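Local coordinates for protein putative sortase (Streptococcus pneumoniae, PDB 2W1K) that probably acts as a class C sortase, a cysteine transpeptidase that takes part in building the pneumococcal pilus fibre, at residues A[112-117]-A[172-177]. Sequence-based numbering, arbitrary orientation.
Sequences GHRAEP and LITCDP
Arg114 reaches along the end of strand 168-176, passing Thr174 at about a right angle and Cys175 before ending beside Asp176. Its CB lies 3.6 Å from Thr174 OG1, and CG, anti to the backbone N (chi1 -167°), packs against Cys175 O. CD follows, 3.7 Å from Thr174 CG2, while NE turns to the carbonyl of Arg123. At the tip, NH1 donates twice: to Cys175 O at 2.7 Å, in the carbonyl plane, and to Asp176 OD1 at 3.0 Å, a salt bridge through the anti lone pair. Both acceptors lie at the guanidinium edge, and the carboxylate and guanidinium planes are 22° apart, nearly coplanar. NH2 forms a salt bridge with Asp126, so all three nitrogens are bonded and the group's rotation is fixed. Thr174 OG1 donates to Gly112 O (2.7 Å), and Gly112 N reaches Ile173 O at 3.0 Å with an N-H...O angle of 159°. The latter bond continues the parallel pairing of strands 106-111 and 168-176 into the loop. His113, Cys175 and Arg184 probably correspond to the His-Cys-Arg set of sortases. The contact joins the loop after strand 106-111 to the end of strand 168-176, which pairs on its other side, antiparallel, with strand 183-196 in the sortase beta-barrel.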
loop_
_atom_site.group_PDB
_atom_site.type_symbol
_atom_site.label_atom_id
_atom_site.label_comp_id
_atom_site.label_asym_id
_atom_site.label_seq_id
_atom_site.Cartn_x
_atom_site.Cartn_y
_atom_site.Cartn_z
ATOM N N GLY A 112 4.325 -2.259 6.572
ATOM C CA GLY A 112 4.493 -3.682 6.763
ATOM C C GLY A 112 5.595 -3.995 7.725
ATOM O O GLY A 112 6.569 -3.189 7.860
ATOM N N HIS A 113 5.487 -5.182 8.359
ATOM C CA HIS A 113 6.534 -5.636 9.312
ATOM C C HIS A 113 7.911 -5.904 8.777
ATOM O O HIS A 113 8.093 -6.270 7.593
ATOM C CB HIS A 113 6.063 -6.860 10.050
ATOM C CG HIS A 113 5.089 -6.548 11.119
ATOM N ND1 HIS A 113 5.312 -5.524 12.029
ATOM C CD2 HIS A 113 3.965 -7.195 11.515
ATOM C CE1 HIS A 113 4.344 -5.545 12.931
ATOM N NE2 HIS A 113 3.530 -6.571 12.656
ATOM N N ARG A 114 8.890 -5.689 9.656
ATOM C CA ARG A 114 10.314 -5.826 9.290
ATOM C C ARG A 114 10.832 -7.251 9.574
ATOM O O ARG A 114 11.638 -7.814 8.799
ATOM C CB ARG A 114 11.162 -4.866 10.102
ATOM C CG ARG A 114 12.567 -4.748 9.526
ATOM C CD ARG A 114 12.430 -4.098 8.163
ATOM N NE ARG A 114 13.698 -3.905 7.445
ATOM C CZ ARG A 114 14.571 -2.885 7.585
ATOM N NH1 ARG A 114 14.450 -1.902 8.528
ATOM N NH2 ARG A 114 15.645 -2.913 6.797
ATOM N N ALA A 115 10.363 -7.817 10.668
ATOM C CA ALA A 115 10.831 -9.111 11.168
ATOM C C ALA A 115 9.718 -9.846 11.964
ATOM O O ALA A 115 9.949 -10.329 13.053
ATOM C CB ALA A 115 12.024 -8.878 12.056
ATOM N N GLU A 116 8.506 -9.797 11.465
ATOM C CA GLU A 116 7.386 -10.633 11.859
ATOM C C GLU A 116 7.740 -12.136 11.864
ATOM O O GLU A 116 8.308 -12.618 10.909
ATOM C CB GLU A 116 6.223 -10.361 10.823
ATOM C CG GLU A 116 5.119 -11.379 10.799
ATOM C CD GLU A 116 4.258 -11.221 12.036
ATOM O OE1 GLU A 116 4.521 -10.260 12.837
ATOM O OE2 GLU A 116 3.331 -12.041 12.203
ATOM N N PRO A 117 7.360 -12.870 12.943
ATOM C CA PRO A 117 7.848 -14.194 13.114
ATOM C C PRO A 117 7.593 -15.080 11.910
ATOM O O PRO A 117 8.314 -16.035 11.718
ATOM C CB PRO A 117 7.092 -14.701 14.366
ATOM C CG PRO A 117 6.969 -13.530 15.159
ATOM C CD PRO A 117 6.560 -12.477 14.129
ATOM N N LEU A 172 6.174 3.424 1.343
ATOM C CA LEU A 172 6.262 2.177 2.139
ATOM C C LEU A 172 6.897 2.503 3.511
ATOM O O LEU A 172 7.941 3.171 3.584
ATOM C CB LEU A 172 7.103 1.148 1.407
ATOM C CG LEU A 172 6.373 0.322 0.340
ATOM C CD1 LEU A 172 5.046 0.758 -0.288
ATOM C CD2 LEU A 172 7.177 -0.534 -0.594
ATOM N N ILE A 173 6.287 2.017 4.604
ATOM C CA ILE A 173 6.876 2.289 5.919
ATOM C C ILE A 173 7.076 0.981 6.680
ATOM O O ILE A 173 6.202 0.124 6.688
ATOM C CB ILE A 173 5.966 3.235 6.795
ATOM C CG1 ILE A 173 6.715 3.562 8.115
ATOM C CG2 ILE A 173 4.546 2.590 6.997
ATOM C CD1 ILE A 173 6.074 4.739 8.932
ATOM N N THR A 174 8.223 0.873 7.356
ATOM C CA THR A 174 8.523 -0.288 8.182
ATOM C C THR A 174 9.423 0.140 9.278
ATOM O O THR A 174 9.815 1.307 9.294
ATOM C CB THR A 174 9.173 -1.442 7.369
ATOM O OG1 THR A 174 9.190 -2.613 8.161
ATOM C CG2 THR A 174 10.633 -1.148 6.885
ATOM N N CYS A 175 9.735 -0.792 10.222
ATOM C CA CYS A 175 10.551 -0.435 11.386
ATOM C C CYS A 175 12.061 -0.508 11.091
ATOM O O CYS A 175 12.523 -1.304 10.274
ATOM C CB CYS A 175 10.124 -1.256 12.619
ATOM S SG CYS A 175 8.512 -0.695 13.190
ATOM N N ASP A 176 12.840 0.340 11.728
ATOM C CA ASP A 176 14.275 0.330 11.476
ATOM C C ASP A 176 14.977 0.904 12.746
ATOM O O ASP A 176 14.451 1.788 13.420
ATOM C CB ASP A 176 14.518 1.168 10.213
ATOM C CG ASP A 176 15.976 1.220 9.772
ATOM O OD1 ASP A 176 16.502 0.213 9.227
ATOM O OD2 ASP A 176 16.617 2.298 9.975
ATOM N N PRO A 177 16.200 0.417 13.071
ATOM C CA PRO A 177 16.919 -0.671 12.431
ATOM C C PRO A 177 16.639 -1.966 13.233
ATOM O O PRO A 177 15.974 -1.919 14.274
ATOM C CB PRO A 177 18.356 -0.210 12.526
ATOM C CG PRO A 177 18.371 0.452 13.892
ATOM C CD PRO A 177 17.040 1.162 14.017
HETATM O O HOH W 1 18.073 -0.604 7.239
#